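Local coordinates for stage II sporulation protein Q (Bacillus subtilis, PDB 3TUF) that forms with SpoIIIAH an intercellular channel between forespore and mother cell and takes part in forespore engulfment during sporulation, at residues Val41-Val46 with Ile84-Lys89; Tyr115-Glu120 with Val135-Gly140; Val53-Tyr58 with Glu159-His164. All coordinates share one frame; numbering follows the deposited sequence.

Contact 1. Residues Val41-Val46 with Ile84-Lys89; sequences VAMPVV and IDLAEK
Leu86, on strand 84-88, pushes its branched end into the loop ahead of strand 51-55, where Met43, Pro44 and Val45 line up to receive it. The strand lies between strands 51-55 and 165-171 in the antiparallel sheet of an M23 (LytM-type) peptidase domain, so the N-terminal loop lies as a cover over part of that sheet. From Leu86 CB, which already points at the loop, the chain runs to CG with that atom anti to the carbonyl carbon (chi1 -72°), and both methyls are delivered to the same apolar patch. CD1 does most of the touching. It sits 3.6 Å from Pro44 CD and equally 3.6 Å from Pro44 CG, meeting the CG-CD end of the proline ring, while Val45 CG2 follows at a looser 4.4 Å. The other methyl, CD2, meets Met43 CE at 3.8 Å. Met43 gets there by bending at both chi2 and chi3: its CB does not aim at the strand, but the folded thioether curls round so that the terminal methyl lies across Leu86. A weak backbone hydrogen bond from Val45 N to Met43 O rounds an inverse gamma-turn at Pro44, which brings the three residues to the same side chain. Leu86 is packed further by Val53 and Val165 of the two adjoining strands, and Pro44 rests on Phe167. The next residue back, Asp85, belongs to the other face: its carboxylate is hydrogen-bonded to His166, the second histidine of the family's HxH motif. No hydrogen bond or charge pair joins the two segments, and every touching atom is an aliphatic carbon, so the loop is held against the sheet by shape fit and by the burial of methyl and ring carbons.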
ATOM      1  N   VAL A  41     -26.908   1.634  35.763  1.00 51.70           N
ATOM      2  CA  VAL A  41     -25.758   0.773  35.538  1.00 47.08           C
ATOM      3  C   VAL A  41     -25.062   0.570  36.854  1.00 50.43           C
ATOM      4  O   VAL A  41     -24.688   1.525  37.484  1.00 52.68           O
ATOM      5  CB  VAL A  41     -24.777   1.421  34.498  1.00 49.35           C
ATOM      6  CG1 VAL A  41     -23.400   0.672  34.432  1.00 44.19           C
ATOM      7  CG2 VAL A  41     -25.450   1.528  33.109  1.00 49.33           C
ATOM      8  N   ALA A  42     -24.880  -0.675  37.280  1.00 46.37           N
ATOM      9  CA  ALA A  42     -24.264  -0.887  38.603  1.00 46.55           C
ATOM     10  C   ALA A  42     -22.826  -1.395  38.535  1.00 42.90           C
ATOM     11  O   ALA A  42     -22.464  -2.081  37.585  1.00 54.09           O
ATOM     12  CB  ALA A  42     -25.130  -1.817  39.463  1.00 36.75           C
ATOM     13  N   MET A  43     -22.009  -1.041  39.529  1.00 34.74           N
ATOM     14  CA  MET A  43     -20.716  -1.698  39.744  1.00 41.34           C
ATOM     15  C   MET A  43     -20.939  -3.201  39.670  1.00 39.94           C
ATOM     16  O   MET A  43     -21.888  -3.697  40.239  1.00 50.04           O
ATOM     17  CB  MET A  43     -20.145  -1.297  41.099  1.00 45.85           C
ATOM     18  CG  MET A  43     -19.557   0.065  41.021  1.00 57.77           C
ATOM     19  SD  MET A  43     -17.925  -0.030  40.179  1.00 68.96           S
ATOM     20  CE  MET A  43     -16.965  -0.566  41.638  1.00 78.30           C
ATOM     21  N   PRO A  44     -20.077  -3.936  38.958  1.00 46.28           N
ATOM     22  CA  PRO A  44     -20.331  -5.373  38.725  1.00 42.58           C
ATOM     23  C   PRO A  44     -19.874  -6.277  39.897  1.00 46.46           C
ATOM     24  O   PRO A  44     -19.266  -7.373  39.663  1.00 47.82           O
ATOM     25  CB  PRO A  44     -19.468  -5.651  37.501  1.00 43.07           C
ATOM     26  CG  PRO A  44     -18.268  -4.844  37.760  1.00 36.42           C
ATOM     27  CD  PRO A  44     -18.770  -3.540  38.412  1.00 43.15           C
ATOM     28  N   VAL A  45     -20.165  -5.835  41.127  1.00 40.30           N
ATOM     29  CA  VAL A  45     -19.601  -6.468  42.337  1.00 40.07           C
ATOM     30  C   VAL A  45     -20.692  -6.483  43.388  1.00 41.50           C
ATOM     31  O   VAL A  45     -21.683  -5.779  43.231  1.00 41.98           O
ATOM     32  CB  VAL A  45     -18.371  -5.693  42.771  1.00 42.67           C
ATOM     33  CG1 VAL A  45     -18.119  -5.812  44.185  1.00 48.28           C
ATOM     34  CG2 VAL A  45     -17.182  -6.218  42.056  1.00 35.90           C
ATOM     35  N   VAL A  46     -20.577  -7.311  44.433  1.00 38.45           N
ATOM     36  CA  VAL A  46     -21.607  -7.276  45.451  1.00 45.11           C
ATOM     37  C   VAL A  46     -21.143  -6.342  46.578  1.00 38.79           C
ATOM     38  O   VAL A  46     -21.869  -5.462  47.046  1.00 49.47           O
ATOM     39  CB  VAL A  46     -21.947  -8.680  45.998  1.00 48.20           C
ATOM     40  CG1 VAL A  46     -22.904  -8.538  47.157  1.00 46.89           C
ATOM     41  CG2 VAL A  46     -22.565  -9.613  44.909  1.00 43.85           C
ATOM     42  N   ILE A  84     -12.683  -1.553  32.697  1.00 36.37           N
ATOM     43  CA  ILE A  84     -12.012  -1.357  33.963  1.00 41.50           C
ATOM     44  C   ILE A  84     -11.695  -2.702  34.595  1.00 39.29           C
ATOM     45  O   ILE A  84     -12.387  -3.714  34.325  1.00 36.47           O
ATOM     46  CB  ILE A  84     -12.853  -0.528  34.897  1.00 42.29           C
ATOM     47  CG1 ILE A  84     -14.151  -1.289  35.207  1.00 39.38           C
ATOM     48  CG2 ILE A  84     -13.131   0.837  34.250  1.00 39.77           C
ATOM     49  CD1 ILE A  84     -15.246  -0.524  35.945  1.00 35.72           C
ATOM     50  N   ASP A  85     -10.628  -2.697  35.405  1.00 40.24           N
ATOM     51  CA  ASP A  85     -10.263  -3.816  36.246  1.00 34.84           C
ATOM     52  C   ASP A  85     -10.490  -3.439  37.691  1.00 41.21           C
ATOM     53  O   ASP A  85      -9.989  -2.418  38.164  1.00 41.04           O
ATOM     54  CB  ASP A  85      -8.797  -4.169  36.069  1.00 32.05           C
ATOM     55  CG  ASP A  85      -8.504  -4.816  34.675  1.00 39.69           C
ATOM     56  OD1 ASP A  85      -9.489  -5.141  33.908  1.00 30.95           O
ATOM     57  OD2 ASP A  85      -7.287  -4.999  34.368  1.00 33.35           O
ATOM     58  N   LEU A  86     -11.223  -4.281  38.398  1.00 39.76           N
ATOM     59  CA  LEU A  86     -11.529  -4.060  39.817  1.00 32.51           C
ATOM     60  C   LEU A  86     -10.776  -5.091  40.623  1.00 37.15           C
ATOM     61  O   LEU A  86     -10.780  -6.281  40.231  1.00 40.71           O
ATOM     62  CB  LEU A  86     -13.029  -4.261  40.045  1.00 31.23           C
ATOM     63  CG  LEU A  86     -13.781  -3.098  39.438  1.00 39.53           C
ATOM     64  CD1 LEU A  86     -15.272  -3.445  39.189  1.00 42.17           C
ATOM     65  CD2 LEU A  86     -13.598  -1.795  40.331  1.00 37.49           C
ATOM     66  N   ALA A  87     -10.120  -4.673  41.706  1.00 34.00           N
ATOM     67  CA  ALA A  87      -9.496  -5.666  42.652  1.00 34.69           C
ATOM     68  C   ALA A  87      -9.718  -5.185  44.091  1.00 42.01           C
ATOM     69  O   ALA A  87      -9.939  -3.976  44.291  1.00 51.58           O
ATOM     70  CB  ALA A  87      -8.016  -5.919  42.374  1.00 29.42           C
ATOM     71  N   GLU A  88      -9.719  -6.134  45.038  1.00 43.19           N
ATOM     72  CA  GLU A  88      -9.923  -5.923  46.468  1.00 50.99           C
ATOM     73  C   GLU A  88      -8.581  -5.484  47.079  1.00 52.59           C
ATOM     74  O   GLU A  88      -7.519  -5.890  46.566  1.00 45.59           O
ATOM     75  CB  GLU A  88     -10.409  -7.245  47.118  1.00 53.87           C
ATOM     76  CG  GLU A  88     -10.654  -7.219  48.681  1.00 60.26           C
ATOM     77  CD  GLU A  88      -9.381  -7.582  49.554  1.00 71.78           C
ATOM     78  OE1 GLU A  88      -8.543  -8.415  49.120  1.00 77.59           O
ATOM     79  OE2 GLU A  88      -9.212  -7.033  50.684  1.00 69.93           O
ATOM     80  N   LYS A  89      -8.614  -4.663  48.158  1.00 53.41           N
ATOM     81  CA  LYS A  89      -7.357  -4.159  48.741  1.00 59.90           C
ATOM     82  C   LYS A  89      -6.245  -5.239  48.764  1.00 61.03           C
ATOM     83  O   LYS A  89      -5.170  -5.030  48.226  1.00 51.32           O
ATOM     84  CB  LYS A  89      -7.555  -3.530  50.122  1.00 69.85           C
ATOM     85  CG  LYS A  89      -6.348  -2.602  50.609  1.00 77.57           C
ATOM     86  CD  LYS A  89      -5.217  -3.306  51.453  1.00 89.20           C
ATOM     87  CE  LYS A  89      -5.265  -2.961  52.958  1.00 90.83           C
ATOM     88  NZ  LYS A  89      -6.534  -3.383  53.642  1.00 98.72           N
TER

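Contact 2. Residues Tyr115-Glu120 with Val135-Gly140; sequences YVVEVE and VSVEQG
With chi1 -86° Tyr115 sets its ring carbon CG beside the backbone N, and chi2 -86° turns a face of the ring to Val135. Val135 has CG1 anti to the backbone N (chi1 158°), which leaves CG2 anti to the carbonyl carbon and aimed at the tyrosine; CB lies over one face of the ring, while CG2 stands above the ring plane at the CG-CD1 border. In this M23 (LytM-type) fold the contact lies between strand 116-120 of the large curled sheet and the loop that follows the short strand at 134-135. The meeting is tight at the ring, with Val135 CG2 3.2 Å from Tyr115 CD1 and 3.4 Å from Tyr115 CG. The methyl also reaches back to Tyr115 CB at 3.6 Å, lying against the root of the side chain. With an alanine at Tyr115 the ring is gone, and Val135 would probably lose the flat surface it lies against, opening a gap at this end of the contact. Two residues on, Val117 points the same way and touches Val135 CG2 with its own CG2 at 3.8 Å. Leu132 of the neighbouring strand 125-132 packs on both Tyr115 and Val117, while Val143 and Ile149 back Val137. Farther along, the closing touch is methyl on methyl, Val117 CG1 to Val137 CG2, at 4.0 Å.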
ATOM      1  N   TYR A 115     -12.247 -17.475  32.890  1.00 29.32           N
ATOM      2  CA  TYR A 115     -13.653 -17.458  32.455  1.00 35.39           C
ATOM      3  C   TYR A 115     -14.141 -16.152  31.869  1.00 35.12           C
ATOM      4  O   TYR A 115     -13.731 -15.076  32.299  1.00 37.59           O
ATOM      5  CB  TYR A 115     -14.534 -17.805  33.603  1.00 37.86           C
ATOM      6  CG  TYR A 115     -14.696 -19.268  33.754  1.00 42.08           C
ATOM      7  CD1 TYR A 115     -15.699 -19.961  33.033  1.00 42.72           C
ATOM      8  CD2 TYR A 115     -13.882 -19.989  34.673  1.00 38.25           C
ATOM      9  CE1 TYR A 115     -15.899 -21.373  33.232  1.00 35.40           C
ATOM     10  CE2 TYR A 115     -14.066 -21.387  34.880  1.00 42.76           C
ATOM     11  CZ  TYR A 115     -15.074 -22.042  34.149  1.00 40.54           C
ATOM     12  OH  TYR A 115     -15.244 -23.374  34.362  1.00 39.67           O
ATOM     13  N   VAL A 116     -15.023 -16.218  30.896  1.00 33.60           N
ATOM     14  CA  VAL A 116     -15.473 -14.988  30.277  1.00 35.45           C
ATOM     15  C   VAL A 116     -16.946 -15.148  30.233  1.00 35.10           C
ATOM     16  O   VAL A 116     -17.427 -16.202  29.782  1.00 38.04           O
ATOM     17  CB  VAL A 116     -14.971 -14.818  28.803  1.00 33.33           C
ATOM     18  CG1 VAL A 116     -15.610 -13.561  28.141  1.00 28.63           C
ATOM     19  CG2 VAL A 116     -13.400 -14.774  28.682  1.00 33.15           C
ATOM     20  N   VAL A 117     -17.671 -14.141  30.737  1.00 39.24           N
ATOM     21  CA  VAL A 117     -19.126 -14.136  30.663  1.00 41.61           C
ATOM     22  C   VAL A 117     -19.554 -12.866  29.963  1.00 43.58           C
ATOM     23  O   VAL A 117     -18.972 -11.791  30.164  1.00 41.56           O
ATOM     24  CB  VAL A 117     -19.789 -14.176  32.043  1.00 33.84           C
ATOM     25  CG1 VAL A 117     -21.358 -14.010  31.930  1.00 33.39           C
ATOM     26  CG2 VAL A 117     -19.374 -15.455  32.831  1.00 36.38           C
ATOM     27  N   GLU A 118     -20.585 -12.984  29.146  1.00 44.76           N
ATOM     28  CA  GLU A 118     -21.044 -11.843  28.427  1.00 43.89           C
ATOM     29  C   GLU A 118     -22.537 -11.844  28.554  1.00 41.09           C
ATOM     30  O   GLU A 118     -23.178 -12.848  28.298  1.00 46.08           O
ATOM     31  CB  GLU A 118     -20.600 -11.954  26.985  1.00 43.23           C
ATOM     32  CG  GLU A 118     -21.203 -10.922  26.062  1.00 56.45           C
ATOM     33  CD  GLU A 118     -20.596 -10.875  24.615  1.00 72.58           C
ATOM     34  OE1 GLU A 118     -21.216 -10.141  23.822  1.00 70.84           O
ATOM     35  OE2 GLU A 118     -19.546 -11.526  24.270  1.00 63.32           O
ATOM     36  N   VAL A 119     -23.092 -10.727  28.993  1.00 48.47           N
ATOM     37  CA  VAL A 119     -24.536 -10.652  29.242  1.00 45.49           C
ATOM     38  C   VAL A 119     -25.119  -9.655  28.267  1.00 50.81           C
ATOM     39  O   VAL A 119     -24.641  -8.515  28.150  1.00 52.66           O
ATOM     40  CB  VAL A 119     -24.900 -10.324  30.751  1.00 48.92           C
ATOM     41  CG1 VAL A 119     -26.433 -10.212  30.974  1.00 36.52           C
ATOM     42  CG2 VAL A 119     -24.360 -11.376  31.656  1.00 39.96           C
ATOM     43  N   GLU A 120     -26.119 -10.132  27.536  1.00 54.48           N
ATOM     44  CA  GLU A 120     -26.895  -9.350  26.592  1.00 57.31           C
ATOM     45  C   GLU A 120     -27.965  -8.558  27.330  1.00 57.34           C
ATOM     46  O   GLU A 120     -28.732  -9.150  28.125  1.00 67.70           O
ATOM     47  CB  GLU A 120     -27.612 -10.353  25.719  1.00 70.57           C
ATOM     48  CG  GLU A 120     -28.658  -9.803  24.805  1.00 72.77           C
ATOM     49  CD  GLU A 120     -28.255 -10.055  23.398  1.00 81.12           C
ATOM     50  OE1 GLU A 120     -27.048  -9.836  23.132  1.00 88.52           O
ATOM     51  OE2 GLU A 120     -29.107 -10.508  22.583  1.00 94.70           O
ATOM     52  N   VAL A 135     -17.613 -19.573  37.633  1.00 34.81           N
ATOM     53  CA  VAL A 135     -18.794 -19.054  36.976  1.00 37.37           C
ATOM     54  C   VAL A 135     -19.985 -19.669  37.683  1.00 46.09           C
ATOM     55  O   VAL A 135     -19.928 -20.830  38.155  1.00 56.23           O
ATOM     56  CB  VAL A 135     -18.713 -19.374  35.451  1.00 48.14           C
ATOM     57  CG1 VAL A 135     -20.070 -19.367  34.799  1.00 56.59           C
ATOM     58  CG2 VAL A 135     -17.842 -18.328  34.782  1.00 39.20           C
ATOM     59  N   SER A 136     -21.044 -18.883  37.816  1.00 45.55           N
ATOM     60  CA  SER A 136     -22.233 -19.326  38.509  1.00 43.74           C
ATOM     61  C   SER A 136     -23.374 -19.294  37.487  1.00 49.24           C
ATOM     62  O   SER A 136     -24.540 -19.443  37.853  1.00 49.10           O
ATOM     63  CB  SER A 136     -22.502 -18.414  39.717  1.00 41.58           C
ATOM     64  OG  SER A 136     -21.311 -18.268  40.541  1.00 47.20           O
ATOM     65  N   VAL A 137     -23.036 -19.104  36.200  1.00 43.10           N
ATOM     66  CA  VAL A 137     -24.038 -19.052  35.114  1.00 45.06           C
ATOM     67  C   VAL A 137     -23.614 -19.908  33.931  1.00 39.62           C
ATOM     68  O   VAL A 137     -22.482 -20.377  33.864  1.00 43.83           O
ATOM     69  CB  VAL A 137     -24.310 -17.594  34.570  1.00 40.07           C
ATOM     70  CG1 VAL A 137     -25.060 -16.767  35.560  1.00 41.19           C
ATOM     71  CG2 VAL A 137     -23.008 -16.876  34.196  1.00 44.72           C
ATOM     72  N   GLU A 138     -24.523 -20.083  32.980  1.00 40.64           N
ATOM     73  CA  GLU A 138     -24.186 -20.735  31.713  1.00 45.99           C
ATOM     74  C   GLU A 138     -24.990 -20.105  30.558  1.00 46.54           C
ATOM     75  O   GLU A 138     -26.070 -19.497  30.781  1.00 46.02           O
ATOM     76  CB  GLU A 138     -24.486 -22.234  31.781  1.00 41.00           C
ATOM     77  CG  GLU A 138     -25.986 -22.524  31.712  1.00 48.76           C
ATOM     78  CD  GLU A 138     -26.310 -23.983  31.947  1.00 58.30           C
ATOM     79  OE1 GLU A 138     -25.569 -24.862  31.458  1.00 64.01           O
ATOM     80  OE2 GLU A 138     -27.315 -24.262  32.618  1.00 53.07           O
ATOM     81  N   GLN A 139     -24.488 -20.252  29.337  1.00 45.13           N
ATOM     82  CA  GLN A 139     -25.190 -19.717  28.176  1.00 49.31           C
ATOM     83  C   GLN A 139     -26.726 -19.932  28.270  1.00 49.53           C
ATOM     84  O   GLN A 139     -27.185 -21.027  28.589  1.00 48.24           O
ATOM     85  CB  GLN A 139     -24.653 -20.381  26.920  1.00 48.09           C
ATOM     86  CG  GLN A 139     -24.247 -19.376  25.918  1.00 61.83           C
ATOM     87  CD  GLN A 139     -24.181 -19.966  24.555  1.00 64.72           C
ATOM     88  OE1 GLN A 139     -23.330 -20.815  24.279  1.00 71.80           O
ATOM     89  NE2 GLN A 139     -25.090 -19.538  23.678  1.00 68.51           N
ATOM     90  N   GLY A 140     -27.509 -18.884  28.008  1.00 48.43           N
ATOM     91  CA  GLY A 140     -28.978 -18.977  28.077  1.00 51.75           C
ATOM     92  C   GLY A 140     -29.583 -18.595  29.436  1.00 57.73           C
ATOM     93  O   GLY A 140     -30.800 -18.289  29.519  1.00 54.97           O
TER

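Contact 3. Residues Val53-Tyr58 with Glu159-His164; sequences VVKKFY and EDSGNH
Val54 and Ser161 bring their CA atoms within 6.5 Å where strand 51-55 ends in a classic beta bulge, Val54 and Lys55 both facing the single residue Asp85 of the neighbouring strand. The irregularity sends both side chains toward the loop 159-164, which in this M23 (LytM-type) domain leads into the HxH motif that His164 begins. Here the sheet edge meets the family's active-site region, although the position of the histidine of the HxxxD motif seems to be held by Ser81, consistent with a degenerate site. Lys55 leaves its backbone with CG anti to N (chi1 -174°) and bends only near its end, which carries NZ to the carboxylate of Asp160. The two side chains cross at about a right angle. Lys55 NZ meets the syn lone pair of Asp160 OD1 at 3.2 Å, making a salt bridge, and NZ also donates to Leu71 O, so the lysine is gripped from two directions. Asp160 OD2 is buried with no partner in the model, and Lys55 NZ, 4.0 Å from Asp160 OD2, probably offsets some of its charge. Lys55 CE passes Ser161 OG, whose stronger partner is Asp85 OD2. Val54 adds a light apolar touch, CG2 to Ser161 CB at 4.3 Å. Beyond the strand, Tyr58 packs on Thr173 of the SpoIIIAH chain, so the segment carrying this bridge runs on to the partner protein. Within the loop Ser161 CB sits over the centre of the His164 ring, 3.7 Å above its plane. In that plane, at the ring's edge, His164 ND1 donates to Gly162 O over 2.8 Å, nearly straight at 169° but meeting the oxygen from above the carbonyl plane.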
ATOM      1  N   VAL A  53     -10.913   0.345  41.447  1.00 44.36           N
ATOM      2  CA  VAL A  53     -10.495   0.247  40.044  1.00 41.91           C
ATOM      3  C   VAL A  53      -8.963   0.207  39.992  1.00 37.78           C
ATOM      4  O   VAL A  53      -8.322   1.134  40.420  1.00 38.52           O
ATOM      5  CB  VAL A  53     -10.983   1.485  39.289  1.00 40.54           C
ATOM      6  CG1 VAL A  53     -10.480   1.454  37.857  1.00 40.37           C
ATOM      7  CG2 VAL A  53     -12.523   1.578  39.312  1.00 32.71           C
ATOM      8  N   VAL A  54      -8.361  -0.874  39.509  1.00 40.72           N
ATOM      9  CA  VAL A  54      -6.884  -0.886  39.349  1.00 40.49           C
ATOM     10  C   VAL A  54      -6.408  -0.699  37.901  1.00 37.94           C
ATOM     11  O   VAL A  54      -5.210  -0.619  37.629  1.00 44.77           O
ATOM     12  CB  VAL A  54      -6.262  -2.152  39.890  1.00 44.09           C
ATOM     13  CG1 VAL A  54      -6.322  -2.097  41.421  1.00 41.24           C
ATOM     14  CG2 VAL A  54      -6.945  -3.446  39.214  1.00 34.39           C
ATOM     15  N   LYS A  55      -7.355  -0.678  36.970  1.00 37.65           N
ATOM     16  CA  LYS A  55      -7.076  -0.220  35.645  1.00 41.75           C
ATOM     17  C   LYS A  55      -8.331   0.320  34.981  1.00 43.60           C
ATOM     18  O   LYS A  55      -9.456  -0.234  35.127  1.00 42.21           O
ATOM     19  CB  LYS A  55      -6.432  -1.299  34.795  1.00 36.36           C
ATOM     20  CG  LYS A  55      -5.974  -0.779  33.405  1.00 51.34           C
ATOM     21  CD  LYS A  55      -5.803  -1.961  32.369  1.00 43.13           C
ATOM     22  CE  LYS A  55      -4.676  -2.941  32.792  1.00 43.53           C
ATOM     23  NZ  LYS A  55      -3.510  -2.165  33.329  1.00 42.25           N
ATOM     24  N   LYS A  56      -8.094   1.427  34.266  1.00 40.74           N
ATOM     25  CA  LYS A  56      -9.124   2.245  33.600  1.00 39.48           C
ATOM     26  C   LYS A  56      -9.148   1.956  32.097  1.00 35.14           C
ATOM     27  O   LYS A  56      -8.181   1.375  31.554  1.00 30.90           O
ATOM     28  CB  LYS A  56      -8.843   3.754  33.817  1.00 36.71           C
ATOM     29  CG  LYS A  56      -9.027   4.238  35.223  1.00 39.62           C
ATOM     30  CD  LYS A  56      -8.531   5.722  35.301  1.00 47.17           C
ATOM     31  CE  LYS A  56      -8.495   6.200  36.761  1.00 57.49           C
ATOM     32  NZ  LYS A  56      -7.875   7.560  36.938  1.00 61.91           N
ATOM     33  N   PHE A  57     -10.256   2.371  31.463  1.00 31.47           N
ATOM     34  CA  PHE A  57     -10.492   2.222  30.066  1.00 35.06           C
ATOM     35  C   PHE A  57      -9.567   3.255  29.366  1.00 38.41           C
ATOM     36  O   PHE A  57      -9.477   4.371  29.777  1.00 46.62           O
ATOM     37  CB  PHE A  57     -11.967   2.520  29.858  1.00 33.19           C
ATOM     38  CG  PHE A  57     -12.371   2.590  28.429  1.00 42.93           C
ATOM     39  CD1 PHE A  57     -12.062   3.701  27.656  1.00 45.04           C
ATOM     40  CD2 PHE A  57     -13.067   1.544  27.844  1.00 44.37           C
ATOM     41  CE1 PHE A  57     -12.456   3.769  26.263  1.00 42.85           C
ATOM     42  CE2 PHE A  57     -13.463   1.588  26.468  1.00 44.72           C
ATOM     43  CZ  PHE A  57     -13.164   2.679  25.677  1.00 39.58           C
ATOM     44  N   TYR A  58      -8.888   2.843  28.302  1.00 46.38           N
ATOM     45  CA  TYR A  58      -7.960   3.739  27.614  1.00 30.09           C
ATOM     46  C   TYR A  58      -8.656   4.950  26.987  1.00 38.09           C
ATOM     47  O   TYR A  58      -9.596   4.795  26.208  1.00 42.20           O
ATOM     48  CB  TYR A  58      -7.176   2.974  26.544  1.00 34.38           C
ATOM     49  CG  TYR A  58      -6.010   3.747  25.970  1.00 34.91           C
ATOM     50  CD1 TYR A  58      -6.167   4.546  24.845  1.00 31.83           C
ATOM     51  CD2 TYR A  58      -4.750   3.677  26.552  1.00 32.91           C
ATOM     52  CE1 TYR A  58      -5.104   5.253  24.317  1.00 31.39           C
ATOM     53  CE2 TYR A  58      -3.682   4.380  26.030  1.00 33.12           C
ATOM     54  CZ  TYR A  58      -3.864   5.167  24.913  1.00 42.24           C
ATOM     55  OH  TYR A  58      -2.803   5.870  24.390  1.00 48.72           O
ATOM     56  N   GLU A 159      -1.572  -9.998  33.774  1.00 55.45           N
ATOM     57  CA  GLU A 159      -1.136 -10.525  35.086  1.00 60.76           C
ATOM     58  C   GLU A 159      -0.972  -9.387  36.040  1.00 59.84           C
ATOM     59  O   GLU A 159      -1.061  -9.588  37.250  1.00 54.91           O
ATOM     60  CB  GLU A 159       0.177 -11.294  35.037  1.00 54.21           C
ATOM     61  CG  GLU A 159       0.532 -11.809  33.655  1.00 84.29           C
ATOM     62  CD  GLU A 159       1.218 -13.158  33.715  1.00 82.46           C
ATOM     63  OE1 GLU A 159       2.075 -13.342  34.615  1.00 92.93           O
ATOM     64  OE2 GLU A 159       0.887 -14.024  32.863  1.00 80.98           O
ATOM     65  N   ASP A 160      -0.740  -8.195  35.477  1.00 58.39           N
ATOM     66  CA  ASP A 160      -0.505  -6.949  36.245  1.00 59.07           C
ATOM     67  C   ASP A 160      -1.690  -6.447  37.112  1.00 48.31           C
ATOM     68  O   ASP A 160      -1.483  -5.678  38.034  1.00 53.97           O
ATOM     69  CB  ASP A 160       0.066  -5.809  35.330  1.00 62.52           C
ATOM     70  CG  ASP A 160      -1.031  -5.100  34.498  1.00 65.43           C
ATOM     71  OD1 ASP A 160      -1.525  -4.049  34.945  1.00 64.07           O
ATOM     72  OD2 ASP A 160      -1.423  -5.596  33.401  1.00 78.68           O
ATOM     73  N   SER A 161      -2.914  -6.866  36.813  1.00 43.01           N
ATOM     74  CA  SER A 161      -4.079  -6.479  37.576  1.00 43.51           C
ATOM     75  C   SER A 161      -4.394  -7.532  38.659  1.00 47.34           C
ATOM     76  O   SER A 161      -5.573  -7.619  39.173  1.00 42.63           O
ATOM     77  CB  SER A 161      -5.274  -6.472  36.645  1.00 48.42           C
ATOM     78  OG  SER A 161      -5.076  -5.599  35.581  1.00 53.77           O
ATOM     79  N   GLY A 162      -3.381  -8.347  38.988  1.00 49.15           N
ATOM     80  CA  GLY A 162      -3.536  -9.487  39.895  1.00 40.47           C
ATOM     81  C   GLY A 162      -4.896 -10.174  39.869  1.00 43.21           C
ATOM     82  O   GLY A 162      -5.492 -10.488  38.819  1.00 44.35           O
ATOM     83  N   ASN A 163      -5.400 -10.403  41.069  1.00 43.66           N
ATOM     84  CA  ASN A 163      -6.659 -11.099  41.225  1.00 39.95           C
ATOM     85  C   ASN A 163      -7.754 -10.064  41.015  1.00 34.56           C
ATOM     86  O   ASN A 163      -7.853  -9.126  41.793  1.00 49.28           O
ATOM     87  CB  ASN A 163      -6.690 -11.782  42.590  1.00 37.46           C
ATOM     88  CG  ASN A 163      -8.031 -12.426  42.911  1.00 40.25           C
ATOM     89  OD1 ASN A 163      -9.048 -12.226  42.249  1.00 44.57           O
ATOM     90  ND2 ASN A 163      -8.030 -13.204  43.960  1.00 58.50           N
ATOM     91  N   HIS A 164      -8.535 -10.195  39.941  1.00 31.93           N
ATOM     92  CA  HIS A 164      -9.479  -9.110  39.583  1.00 32.31           C
ATOM     93  C   HIS A 164     -10.678  -9.509  38.755  1.00 28.73           C
ATOM     94  O   HIS A 164     -10.796 -10.660  38.361  1.00 29.50           O
ATOM     95  CB  HIS A 164      -8.742  -8.084  38.754  1.00 34.56           C
ATOM     96  CG  HIS A 164      -8.402  -8.558  37.355  1.00 42.21           C
ATOM     97  ND1 HIS A 164      -7.372  -9.458  37.093  1.00 36.16           N
ATOM     98  CD2 HIS A 164      -8.942  -8.238  36.151  1.00 37.09           C
ATOM     99  CE1 HIS A 164      -7.298  -9.673  35.794  1.00 40.81           C
ATOM    100  NE2 HIS A 164      -8.238  -8.943  35.200  1.00 43.74           N
TER

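How the contacts relate
Contacts 1 and 3 meet at strand 84-88, towards one end of the large sheet. The strand sends Leu86 to one side, for contact 1, and Asp85 to the other, where the carboxylate joins Ser161 and the backbone the bulge of contact 3; their centres lie 11 Å apart. Contact 1 is buried and wholly apolar, whereas contact 3, only partly buried, is joined by one salt bridge and a light apolar touch, its polar groups also bonded to neighbours. Contact 2 stands apart, its centre about 17 Å from that of contact 1 and 21 Å from that of contact 3. It resembles contact 1 in chemistry, but lies nearer the surface, between a strand of the large sheet and a loop.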